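Local coordinates for probable protein phosphatase 2C 50 (Oryza sativa subsp. japonica, PDB 5ZCG), which probably dephosphorylates phosphoserine and phosphothreonine residues of target proteins as a magnesium-dependent phosphatase of the PP2C family, at residues W4-T9 / T314-D319; V147-C152 / L244-D249; R266-W271 / Q294-Y299; A19-P24 / G58-H63. The protein carries 5 engineered substitutions. All blocks are in the same frame, centred on the assembly; numbering follows the deposited sequence.

Contact 1 (W4-T9 / T314-D319)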
loop_
_atom_site.group_PDB
_atom_site.type_symbol
_atom_site.label_atom_id
_atom_site.label_comp_id
_atom_site.label_asym_id
_atom_site.label_seq_id
_atom_site.Cartn_x
_atom_site.Cartn_y
_atom_site.Cartn_z
ATOM N N TRP A 4 -0.432 26.242 2.296
ATOM C CA TRP A 4 0.203 24.933 2.328
ATOM C C TRP A 4 1.396 24.880 1.387
ATOM O O TRP A 4 1.501 25.650 0.431
ATOM C CB TRP A 4 -0.784 23.829 1.948
ATOM C CG TRP A 4 -1.348 24.017 0.576
ATOM C CD1 TRP A 4 -2.379 24.840 0.218
ATOM C CD2 TRP A 4 -0.908 23.379 -0.628
ATOM N NE1 TRP A 4 -2.610 24.749 -1.135
ATOM C CE2 TRP A 4 -1.719 23.858 -1.677
ATOM C CE3 TRP A 4 0.090 22.444 -0.919
ATOM C CZ2 TRP A 4 -1.562 23.435 -2.994
ATOM C CZ3 TRP A 4 0.251 22.029 -2.228
ATOM C CH2 TRP A 4 -0.569 22.526 -3.250
ATOM N N GLY A 5 2.272 23.925 1.665
ATOM C CA GLY A 5 3.383 23.623 0.785
ATOM C C GLY A 5 3.568 22.124 0.687
ATOM O O GLY A 5 3.243 21.376 1.611
ATOM N N CYS A 6 4.104 21.690 -0.453
ATOM C CA CYS A 6 4.277 20.269 -0.731
ATOM C C CYS A 6 5.619 20.039 -1.408
ATOM O O CYS A 6 5.897 20.634 -2.454
ATOM C CB CYS A 6 3.141 19.737 -1.607
ATOM S SG CYS A 6 3.239 17.958 -1.904
ATOM N N ALA A 7 6.447 19.190 -0.808
ATOM C CA ALA A 7 7.725 18.785 -1.376
ATOM C C ALA A 7 7.762 17.268 -1.494
ATOM O O ALA A 7 7.466 16.562 -0.527
ATOM C CB ALA A 7 8.891 19.277 -0.518
ATOM N N SER A 8 8.131 16.768 -2.671
ATOM C CA SER A 8 8.190 15.331 -2.902
ATOM C C SER A 8 9.363 14.983 -3.811
ATOM O O SER A 8 9.683 15.731 -4.738
ATOM C CB SER A 8 6.889 14.820 -3.521
ATOM O OG SER A 8 6.933 14.968 -4.927
ATOM N N THR A 9 10.003 13.848 -3.531
ATOM C CA THR A 9 11.074 13.337 -4.375
ATOM C C THR A 9 11.114 11.817 -4.302
ATOM O O THR A 9 10.851 11.216 -3.256
ATOM C CB THR A 9 12.451 13.901 -3.982
ATOM O OG1 THR A 9 13.462 13.320 -4.817
ATOM C CG2 THR A 9 12.775 13.593 -2.519
ATOM N N THR A 314 7.588 12.303 0.663
ATOM C CA THR A 314 6.554 13.272 0.333
ATOM C C THR A 314 6.100 13.934 1.620
ATOM O O THR A 314 5.789 13.249 2.596
ATOM C CB THR A 314 5.377 12.617 -0.392
ATOM O OG1 THR A 314 5.812 12.211 -1.693
ATOM C CG2 THR A 314 4.219 13.599 -0.544
ATOM N N VAL A 315 6.101 15.264 1.626
ATOM C CA VAL A 315 5.789 16.053 2.808
ATOM C C VAL A 315 4.849 17.176 2.399
ATOM O O VAL A 315 5.155 17.953 1.487
ATOM C CB VAL A 315 7.062 16.637 3.462
ATOM C CG1 VAL A 315 6.713 17.388 4.739
ATOM C CG2 VAL A 315 8.107 15.535 3.739
ATOM N N ILE A 316 3.712 17.268 3.076
ATOM C CA ILE A 316 2.827 18.420 2.993
ATOM C C ILE A 316 2.843 19.102 4.349
ATOM O O ILE A 316 2.651 18.448 5.383
ATOM C CB ILE A 316 1.389 18.030 2.607
ATOM C CG1 ILE A 316 1.340 17.345 1.241
ATOM C CG2 ILE A 316 0.508 19.271 2.602
ATOM C CD1 ILE A 316 -0.066 16.894 0.847
ATOM N N VAL A 317 3.073 20.410 4.345
ATOM C CA VAL A 317 2.994 21.225 5.548
ATOM C C VAL A 317 1.859 22.217 5.346
ATOM O O VAL A 317 1.849 22.963 4.358
ATOM C CB VAL A 317 4.319 21.940 5.842
ATOM C CG1 VAL A 317 4.207 22.771 7.121
ATOM C CG2 VAL A 317 5.446 20.918 5.945
ATOM N N VAL A 318 0.901 22.219 6.267
ATOM C CA VAL A 318 -0.235 23.135 6.219
ATOM C C VAL A 318 -0.108 24.103 7.385
ATOM O O VAL A 318 -0.184 23.697 8.550
ATOM C CB VAL A 318 -1.577 22.384 6.268
ATOM C CG1 VAL A 318 -2.740 23.374 6.282
ATOM C CG2 VAL A 318 -1.703 21.438 5.081
ATOM N N ASP A 319 0.089 25.379 7.075
ATOM C CA ASP A 319 0.122 26.410 8.100
ATOM C C ASP A 319 -1.296 26.649 8.607
ATOM O O ASP A 319 -2.191 26.996 7.830
ATOM C CB ASP A 319 0.735 27.687 7.529
ATOM C CG ASP A 319 0.940 28.764 8.576
ATOM O OD1 ASP A 319 0.643 28.526 9.766
ATOM O OD2 ASP A 319 1.400 29.862 8.202
#
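G5 and V317 exchange two backbone hydrogen bonds, with 2.9 Å from G5 N to V317 O and 2.9 Å from V317 N to G5 O. A7 and V315 repeat the pattern: A7 N lies 2.9 Å from V315 O, and V315 N 2.9 Å from A7 O. C6-I316 between them, and W4-V318 and S8-T314 at the two ends, are non-hydrogen-bonded pairs, and weaker CA-H...O contacts such as C6 CA to V315 O at 3.3 Å fill in between. The strand axes run antiparallel at 170°. This pairing places 4-9 at the outer margin of its five-stranded antiparallel sheet, one half of the PP2C beta sandwich, with 314-319 as the next strand inward. On the face carrying W4, C6 and S8, the sulfur of C6 stands anti to its own nitrogen (chi1 -176°) and reaches CG1 of I316, 3.7 Å from SG. Beside it, W4 CB meets V318 CG2 at 4.0 Å, while the indole swings away from the neighbouring strand, bringing its edge to C6 CB in the ring plane and packing edge-to-face with F57. S8 CB comes to 3.4 Å from T314 OG1, whose hydroxyl is hydrogen-bonded to D18.

Contact 2 (V147-C152 / L244-D249). With MG (magnesium ion), chain E.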
loop_
_atom_site.group_PDB
_atom_site.type_symbol
_atom_site.label_atom_id
_atom_site.label_comp_id
_atom_site.label_asym_id
_atom_site.label_seq_id
_atom_site.Cartn_x
_atom_site.Cartn_y
_atom_site.Cartn_z
ATOM N N VAL A 147 -3.276 8.823 3.833
ATOM C CA VAL A 147 -3.478 9.654 5.009
ATOM C C VAL A 147 -4.040 10.977 4.512
ATOM O O VAL A 147 -3.413 11.657 3.690
ATOM C CB VAL A 147 -2.187 9.833 5.837
ATOM C CG1 VAL A 147 -1.048 10.418 5.011
ATOM C CG2 VAL A 147 -2.455 10.671 7.081
ATOM N N VAL A 148 -5.257 11.302 4.942
ATOM C CA VAL A 148 -5.922 12.500 4.455
ATOM C C VAL A 148 -6.373 13.340 5.638
ATOM O O VAL A 148 -6.712 12.829 6.711
ATOM C CB VAL A 148 -7.112 12.178 3.513
ATOM C CG1 VAL A 148 -6.722 11.104 2.489
ATOM C CG2 VAL A 148 -8.343 11.767 4.298
ATOM N N ALA A 149 -6.353 14.649 5.425
ATOM C CA ALA A 149 -6.772 15.639 6.401
ATOM C C ALA A 149 -7.741 16.589 5.718
ATOM O O ALA A 149 -7.380 17.277 4.756
ATOM C CB ALA A 149 -5.573 16.402 6.968
ATOM N N LEU A 150 -8.976 16.592 6.194
ATOM C CA LEU A 150 -9.944 17.617 5.860
ATOM C C LEU A 150 -9.728 18.783 6.810
ATOM O O LEU A 150 -9.711 18.602 8.031
ATOM C CB LEU A 150 -11.364 17.058 5.977
ATOM C CG LEU A 150 -12.556 17.992 5.779
ATOM C CD1 LEU A 150 -13.707 17.196 5.182
ATOM C CD2 LEU A 150 -12.968 18.635 7.093
ATOM N N VAL A 151 -9.535 19.970 6.256
ATOM C CA VAL A 151 -9.264 21.167 7.032
ATOM C C VAL A 151 -10.387 22.157 6.768
ATOM O O VAL A 151 -10.710 22.445 5.610
ATOM C CB VAL A 151 -7.899 21.785 6.677
ATOM C CG1 VAL A 151 -7.685 23.059 7.467
ATOM C CG2 VAL A 151 -6.771 20.774 6.921
ATOM N N CYS A 152 -10.991 22.657 7.835
ATOM C CA CYS A 152 -11.904 23.787 7.760
ATOM C C CYS A 152 -11.512 24.768 8.852
ATOM O O CYS A 152 -10.519 24.569 9.560
ATOM C CB CYS A 152 -13.370 23.337 7.879
ATOM S SG CYS A 152 -13.844 22.687 9.491
ATOM N N LEU A 244 0.167 21.490 10.339
ATOM C CA LEU A 244 -0.046 20.066 10.133
ATOM C C LEU A 244 1.060 19.531 9.239
ATOM O O LEU A 244 1.463 20.199 8.282
ATOM C CB LEU A 244 -1.399 19.789 9.466
ATOM C CG LEU A 244 -2.675 19.793 10.301
ATOM C CD1 LEU A 244 -3.856 19.444 9.416
ATOM C CD2 LEU A 244 -2.566 18.829 11.462
ATOM N N ILE A 245 1.529 18.322 9.535
ATOM C CA ILE A 245 2.551 17.654 8.735
ATOM C C ILE A 245 1.990 16.310 8.290
ATOM O O ILE A 245 1.795 15.407 9.113
ATOM C CB ILE A 245 3.863 17.463 9.508
ATOM C CG1 ILE A 245 4.471 18.818 9.883
ATOM C CG2 ILE A 245 4.847 16.630 8.688
ATOM C CD1 ILE A 245 5.264 18.786 11.172
ATOM N N LEU A 246 1.733 16.174 6.992
ATOM C CA LEU A 246 1.397 14.892 6.391
ATOM C C LEU A 246 2.620 14.392 5.637
ATOM O O LEU A 246 3.254 15.160 4.912
ATOM C CB LEU A 246 0.207 15.017 5.437
ATOM C CG LEU A 246 -1.102 15.612 5.956
ATOM C CD1 LEU A 246 -1.126 17.131 5.777
ATOM C CD2 LEU A 246 -2.285 14.964 5.238
ATOM N N ALA A 247 2.968 13.122 5.818
ATOM C CA ALA A 247 4.139 12.627 5.115
ATOM C C ALA A 247 4.100 11.113 5.031
ATOM O O ALA A 247 3.569 10.437 5.916
ATOM C CB ALA A 247 5.445 13.086 5.787
ATOM N N SER A 248 4.689 10.594 3.956
ATOM C CA SER A 248 4.911 9.164 3.834
ATOM C C SER A 248 6.028 8.735 4.779
ATOM O O SER A 248 6.741 9.559 5.356
ATOM C CB SER A 248 5.265 8.797 2.392
ATOM O OG SER A 248 6.407 9.510 1.953
ATOM N N ASP A 249 6.185 7.419 4.933
ATOM C CA ASP A 249 7.206 6.911 5.841
ATOM C C ASP A 249 8.617 7.283 5.399
ATOM O O ASP A 249 9.555 7.116 6.184
ATOM C CB ASP A 249 7.077 5.391 5.999
ATOM C CG ASP A 249 7.195 4.643 4.679
ATOM O OD1 ASP A 249 7.315 5.288 3.616
ATOM O OD2 ASP A 249 7.158 3.393 4.704
HETATM MG MG MG E . 7.392 4.774 1.618
HETATM O O HOH W 1 7.341 2.942 2.129
HETATM O O HOH W 2 7.616 3.882 -0.219
HETATM O O HOH W 3 7.486 6.790 0.985
#
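L246 and L244 reach from strand 244-247 towards A149 and V151 on strand 147-151, across the interior between the two sheets of the PP2C sandwich. The axes approach no closer than 8.0 Å and run at 153°, too far for backbone pairing, so side chains span the gap. L246 has CG beside its backbone N, and a chi2 of 89°, measured to CD1, leaves the other methyl, CD2, facing the opposing strand, 4.0 Å from A149 CB. The same methyl sits 3.8 Å from V147 O. L244, its CG anti to the carbonyl carbon (chi1 -80°), meets V151 tip to tip: CD1 is 4.1 Å from V151 CG2, the branch anti to the carbonyl carbon and beside the nitrogen of V151. I166 and L168 of strand 165-170 add to this apolar layer.

Past the strand, S248 occupies the N-cap position of helix 249-252, and its OG is hydrogen-bonded to D18 and to T314 N. In D249, OD1 binds a magnesium ion at 2.1 Å; OD2 instead accepts a hydrogen bond from water 1 at 2.6 Å, a ligand of the same metal. D311 also binds this ion. With D249 carrying the metal bond at the end of 244-249 and no hydrogen bond joining the segments, the sheets here associate through hydrocarbon.

Contact 3 (R266-W271 / Q294-Y299)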
loop_
_atom_site.group_PDB
_atom_site.type_symbol
_atom_site.label_atom_id
_atom_site.label_comp_id
_atom_site.label_asym_id
_atom_site.label_seq_id
_atom_site.Cartn_x
_atom_site.Cartn_y
_atom_site.Cartn_z
ATOM N N ARG A 266 9.530 26.265 12.891
ATOM C CA ARG A 266 10.583 27.267 12.892
ATOM C C ARG A 266 10.909 27.688 11.452
ATOM O O ARG A 266 11.231 28.849 11.193
ATOM C CB ARG A 266 11.819 26.748 13.613
ATOM C CG ARG A 266 13.131 27.285 13.056
ATOM C CD ARG A 266 14.313 26.896 13.904
ATOM N NE ARG A 266 14.444 25.447 14.022
ATOM C CZ ARG A 266 14.610 24.614 12.996
ATOM N NH1 ARG A 266 14.675 25.066 11.749
ATOM N NH2 ARG A 266 14.706 23.317 13.219
ATOM N N GLN A 267 10.787 26.770 10.479
ATOM C CA GLN A 267 10.994 27.144 9.081
ATOM C C GLN A 267 9.943 28.140 8.620
ATOM O O GLN A 267 10.264 29.091 7.903
ATOM C CB GLN A 267 10.992 25.889 8.209
ATOM C CG GLN A 267 12.346 25.206 8.148
ATOM C CD GLN A 267 13.443 26.131 7.658
ATOM O OE1 GLN A 267 13.356 26.677 6.555
ATOM N NE2 GLN A 267 14.484 26.312 8.472
ATOM N N ILE A 268 8.679 27.939 9.004
ATOM C CA ILE A 268 7.640 28.887 8.597
ATOM C C ILE A 268 7.921 30.267 9.189
ATOM O O ILE A 268 7.922 31.291 8.477
ATOM C CB ILE A 268 6.250 28.363 9.004
ATOM C CG1 ILE A 268 5.820 27.205 8.087
ATOM C CG2 ILE A 268 5.228 29.489 8.985
ATOM C CD1 ILE A 268 4.714 26.322 8.662
ATOM N N LEU A 269 8.191 30.311 10.501
ATOM C CA LEU A 269 8.462 31.595 11.144
ATOM C C LEU A 269 9.699 32.264 10.551
ATOM O O LEU A 269 9.714 33.483 10.338
ATOM C CB LEU A 269 8.625 31.405 12.651
ATOM C CG LEU A 269 7.414 30.847 13.401
ATOM C CD1 LEU A 269 7.791 30.512 14.834
ATOM C CD2 LEU A 269 6.246 31.828 13.357
ATOM N N LEU A 270 10.742 31.479 10.262
ATOM C CA LEU A 270 11.969 32.040 9.711
ATOM C C LEU A 270 11.738 32.600 8.317
ATOM O O LEU A 270 12.296 33.647 7.970
ATOM C CB LEU A 270 13.078 30.987 9.683
ATOM C CG LEU A 270 13.848 30.702 10.973
ATOM C CD1 LEU A 270 14.734 29.482 10.771
ATOM C CD2 LEU A 270 14.680 31.913 11.414
ATOM N N TRP A 271 10.942 31.910 7.493
ATOM C CA TRP A 271 10.645 32.468 6.178
ATOM C C TRP A 271 9.953 33.813 6.313
ATOM O O TRP A 271 10.300 34.771 5.608
ATOM C CB TRP A 271 9.784 31.523 5.339
ATOM C CG TRP A 271 9.747 31.975 3.900
ATOM C CD1 TRP A 271 10.508 31.494 2.873
ATOM C CD2 TRP A 271 8.942 33.029 3.341
ATOM N NE1 TRP A 271 10.218 32.169 1.711
ATOM C CE2 TRP A 271 9.262 33.116 1.971
ATOM C CE3 TRP A 271 7.974 33.897 3.864
ATOM C CZ2 TRP A 271 8.653 34.038 1.117
ATOM C CZ3 TRP A 271 7.375 34.814 3.017
ATOM C CH2 TRP A 271 7.714 34.874 1.657
ATOM N N GLN A 294 6.003 26.033 1.848
ATOM C CA GLN A 294 6.787 25.303 0.858
ATOM C C GLN A 294 8.231 25.146 1.310
ATOM O O GLN A 294 8.835 24.086 1.123
ATOM C CB GLN A 294 6.733 26.015 -0.495
ATOM C CG GLN A 294 7.435 25.256 -1.615
ATOM C CD GLN A 294 6.865 23.864 -1.801
ATOM O OE1 GLN A 294 5.654 23.691 -1.948
ATOM N NE2 GLN A 294 7.738 22.859 -1.787
ATOM N N ALA A 295 8.801 26.193 1.908
ATOM C CA ALA A 295 10.165 26.093 2.420
ATOM C C ALA A 295 10.239 25.107 3.577
ATOM O O ALA A 295 11.217 24.363 3.703
ATOM C CB ALA A 295 10.677 27.473 2.843
ATOM N N ALA A 296 9.206 25.079 4.425
ATOM C CA ALA A 296 9.175 24.098 5.508
ATOM C C ALA A 296 9.135 22.673 4.964
ATOM O O ALA A 296 9.871 21.792 5.434
ATOM C CB ALA A 296 7.973 24.361 6.418
ATOM N N ALA A 297 8.289 22.430 3.962
ATOM C CA ALA A 297 8.190 21.092 3.384
ATOM C C ALA A 297 9.479 20.700 2.670
ATOM O O ALA A 297 9.929 19.551 2.772
ATOM C CB ALA A 297 6.994 21.021 2.432
ATOM N N ASP A 298 10.091 21.644 1.951
ATOM C CA ASP A 298 11.367 21.382 1.290
ATOM C C ASP A 298 12.450 21.051 2.306
ATOM O O ASP A 298 13.266 20.147 2.086
ATOM C CB ASP A 298 11.781 22.589 0.448
ATOM C CG ASP A 298 11.143 22.590 -0.927
ATOM O OD1 ASP A 298 11.062 21.511 -1.552
ATOM O OD2 ASP A 298 10.725 23.675 -1.384
ATOM N N TYR A 299 12.485 21.784 3.420
ATOM C CA TYR A 299 13.467 21.504 4.459
ATOM C C TYR A 299 13.262 20.119 5.060
ATOM O O TYR A 299 14.232 19.399 5.301
ATOM C CB TYR A 299 13.401 22.582 5.541
ATOM C CG TYR A 299 14.655 22.711 6.377
ATOM C CD1 TYR A 299 14.931 21.806 7.389
ATOM C CD2 TYR A 299 15.557 23.746 6.157
ATOM C CE1 TYR A 299 16.066 21.919 8.158
ATOM C CE2 TYR A 299 16.700 23.870 6.924
ATOM C CZ TYR A 299 16.950 22.949 7.923
ATOM O OH TYR A 299 18.082 23.052 8.694
#
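Q267 and A296 mark the closest backbone approach of a helix pair, 257-274 and 291-306, that packs against the sheet containing strands 313-319 and 3-9 in the alpha-beta-beta-alpha sandwich of PP2C. The axes of segments 266-271 and 294-299 pass 8.3 Å apart with N-to-C directions at 136°, so the pairing is antiparallel but strongly splayed. The Q267 side chain bridges it. Its CB lies 3.7 Å from A296 CA and almost as near to A296 CB. CG, held beside the backbone N (chi1 -85°), continues to the root of Y299, 3.8 Å from Y299 CG. There the chain bends at chi2, laying the amide over the tyrosine: CD sits 3.5 Å from Y299 CD2, OE1 is close to the same carbon, and NE2 stands over one ring face, 3.6 Å from Y299 CE2. Amide and ring planes differ by only 18°, which identifies a stack. On the flanks, I268 CG1 packs on A296 CB, the end of the same side chain touches V317, and W271 CD1 approaches A295 CB at 4.0 Å. Within the second helix Q294 OE1 accepts the C6 backbone N-H, and Q294 NE2 donates a nearly straight bond to D298 OD2 at 3.1 Å, reaching that oxygen from above the carboxylate plane.

Contact 4 (A19-P24 / G58-H63). With MG (magnesium ion), chain F; MG (magnesium ion), chain E.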
loop_
_atom_site.group_PDB
_atom_site.type_symbol
_atom_site.label_atom_id
_atom_site.label_comp_id
_atom_site.label_asym_id
_atom_site.label_seq_id
_atom_site.Cartn_x
_atom_site.Cartn_y
_atom_site.Cartn_z
ATOM N N ALA A 19 2.435 9.748 -4.051
ATOM C CA ALA A 19 1.556 10.737 -4.655
ATOM C C ALA A 19 0.998 11.622 -3.551
ATOM O O ALA A 19 1.008 11.260 -2.369
ATOM C CB ALA A 19 0.414 10.086 -5.447
ATOM N N SER A 20 0.500 12.790 -3.949
ATOM C CA SER A 20 -0.051 13.720 -2.978
ATOM C C SER A 20 -1.185 14.507 -3.617
ATOM O O SER A 20 -1.289 14.613 -4.842
ATOM C CB SER A 20 1.030 14.659 -2.435
ATOM O OG SER A 20 1.444 15.574 -3.431
ATOM N N ALA A 21 -2.040 15.056 -2.763
ATOM C CA ALA A 21 -3.183 15.844 -3.202
ATOM C C ALA A 21 -3.365 17.030 -2.271
ATOM O O ALA A 21 -3.188 16.903 -1.056
ATOM C CB ALA A 21 -4.471 15.010 -3.235
ATOM N N ALA A 22 -3.714 18.176 -2.853
ATOM C CA ALA A 22 -4.068 19.373 -2.101
ATOM C C ALA A 22 -5.170 20.076 -2.880
ATOM O O ALA A 22 -4.909 20.677 -3.926
ATOM C CB ALA A 22 -2.862 20.286 -1.900
ATOM N N VAL A 23 -6.398 19.981 -2.387
ATOM C CA VAL A 23 -7.579 20.473 -3.076
ATOM C C VAL A 23 -8.278 21.488 -2.178
ATOM O O VAL A 23 -8.950 21.124 -1.215
ATOM C CB VAL A 23 -8.536 19.322 -3.447
ATOM C CG1 VAL A 23 -9.529 19.786 -4.491
ATOM C CG2 VAL A 23 -7.747 18.115 -3.947
ATOM N N PRO A 24 -8.096 22.780 -2.444
ATOM C CA PRO A 24 -8.882 23.792 -1.730
ATOM C C PRO A 24 -10.354 23.707 -2.095
ATOM O O PRO A 24 -10.718 23.372 -3.226
ATOM C CB PRO A 24 -8.273 25.118 -2.208
ATOM C CG PRO A 24 -6.896 24.752 -2.709
ATOM C CD PRO A 24 -7.033 23.373 -3.274
ATOM N N GLY A 58 -3.744 15.203 1.201
ATOM C CA GLY A 58 -3.543 13.772 1.276
ATOM C C GLY A 58 -2.173 13.333 0.814
ATOM O O GLY A 58 -1.621 13.892 -0.137
ATOM N N VAL A 59 -1.626 12.319 1.475
ATOM C CA VAL A 59 -0.389 11.678 1.050
ATOM C C VAL A 59 -0.676 10.197 0.862
ATOM O O VAL A 59 -1.247 9.546 1.751
ATOM C CB VAL A 59 0.753 11.910 2.055
ATOM C CG1 VAL A 59 1.961 11.021 1.728
ATOM C CG2 VAL A 59 1.153 13.386 2.056
ATOM N N PHE A 60 -0.282 9.671 -0.301
ATOM C CA PHE A 60 -0.582 8.305 -0.713
ATOM C C PHE A 60 0.730 7.632 -1.092
ATOM O O PHE A 60 1.323 7.953 -2.125
ATOM C CB PHE A 60 -1.567 8.298 -1.881
ATOM C CG PHE A 60 -2.657 9.327 -1.747
ATOM C CD1 PHE A 60 -3.763 9.081 -0.952
ATOM C CD2 PHE A 60 -2.554 10.553 -2.385
ATOM C CE1 PHE A 60 -4.758 10.027 -0.809
ATOM C CE2 PHE A 60 -3.543 11.504 -2.247
ATOM C CZ PHE A 60 -4.650 11.241 -1.459
ATOM N N ASP A 61 1.173 6.699 -0.267
ATOM C CA ASP A 61 2.451 6.020 -0.451
ATOM C C ASP A 61 2.165 4.706 -1.173
ATOM O O ASP A 61 1.682 3.747 -0.571
ATOM C CB ASP A 61 3.124 5.828 0.905
ATOM C CG ASP A 61 4.466 5.129 0.823
ATOM O OD1 ASP A 61 4.850 4.621 -0.254
ATOM O OD2 ASP A 61 5.144 5.094 1.870
ATOM N N GLY A 62 2.460 4.671 -2.472
ATOM C CA GLY A 62 2.225 3.469 -3.246
ATOM C C GLY A 62 3.349 2.455 -3.108
ATOM O O GLY A 62 4.504 2.799 -2.866
ATOM N N HIS A 63 2.979 1.179 -3.213
ATOM C CA HIS A 63 3.914 0.064 -3.297
ATOM C C HIS A 63 3.446 -0.869 -4.408
ATOM O O HIS A 63 2.263 -0.899 -4.762
ATOM C CB HIS A 63 4.035 -0.698 -1.967
ATOM C CG HIS A 63 2.721 -1.127 -1.394
ATOM N ND1 HIS A 63 2.054 -0.395 -0.435
ATOM C CD2 HIS A 63 1.942 -2.203 -1.656
ATOM C CE1 HIS A 63 0.923 -1.004 -0.127
ATOM N NE2 HIS A 63 0.831 -2.104 -0.853
HETATM MG MG MG F . 6.130 3.370 -1.605
HETATM MG MG MG E . 7.392 4.774 1.618
HETATM O O HOH W 1 7.341 2.942 2.129
HETATM O O HOH W 2 7.616 3.882 -0.219
HETATM O O HOH W 3 7.486 6.790 0.985
HETATM O O HOH W 4 6.413 1.711 -0.121
HETATM O O HOH W 5 7.589 2.538 -3.166
#
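The antiparallel pair formed by strands 18-28 and 53-63 leads directly into the two-magnesium site of the phosphatase, with A19-F60 and A21-G58 as its hydrogen-bonded pairs. A19 N lies 2.9 Å from F60 O, and the reverse bond from F60 N to A19 O is equally short. A21 and G58 form the second reciprocal set, with S20-V59 the non-hydrogen-bonded pair between. F60 swings its ring back along the strand (chi1 -40°) so that its edge, near the ring plane, meets A21 CB, 3.8 Å from CE2. One face of the same ring overlies G58, whose C atom stands 3.8 Å above the plane, offset toward the rim; as a glycine, G58 places no CB against the ring.

Just beyond, D61 projects with CG anti to the backbone N (chi1 -180°), and its carboxylate spans both metals: OD1 is 2.2 Å from one magnesium ion and OD2 2.3 Å from the other, the ion it shares with D249. G62 O binds the first of these ions at 2.1 Å. Water 2 is shared by the pair.

F60 packs against C72 and I76 of helix 67-91 and against A146 and V148 of strand 143-151, whereas S20 and V59, on the other face, turn to T314 and I316 of strand 313-319.

Overall arrangement
From the N terminus, strand 4-9 opens the longest loop, which closes only when contact 1 pairs it with 314-319 near the end of the chain. The other three contacts nest inside it in series, without crossing: contact 4 closes first, then contact 2, then contact 3. Contacts 1 and 4 each pair strands within one sheet, contact 2 packs the two sheets together, and contact 3 joins two helices outside the sheet of contact 1. Strands 313-319 and 241-247 are neighbours, as are 53-63 and 143-151, so contact 2 adjoins both strand pairings. It also shares a magnesium ion with contact 4, whereas contact 3 lies about 20 Å from contact 4, centre to centre.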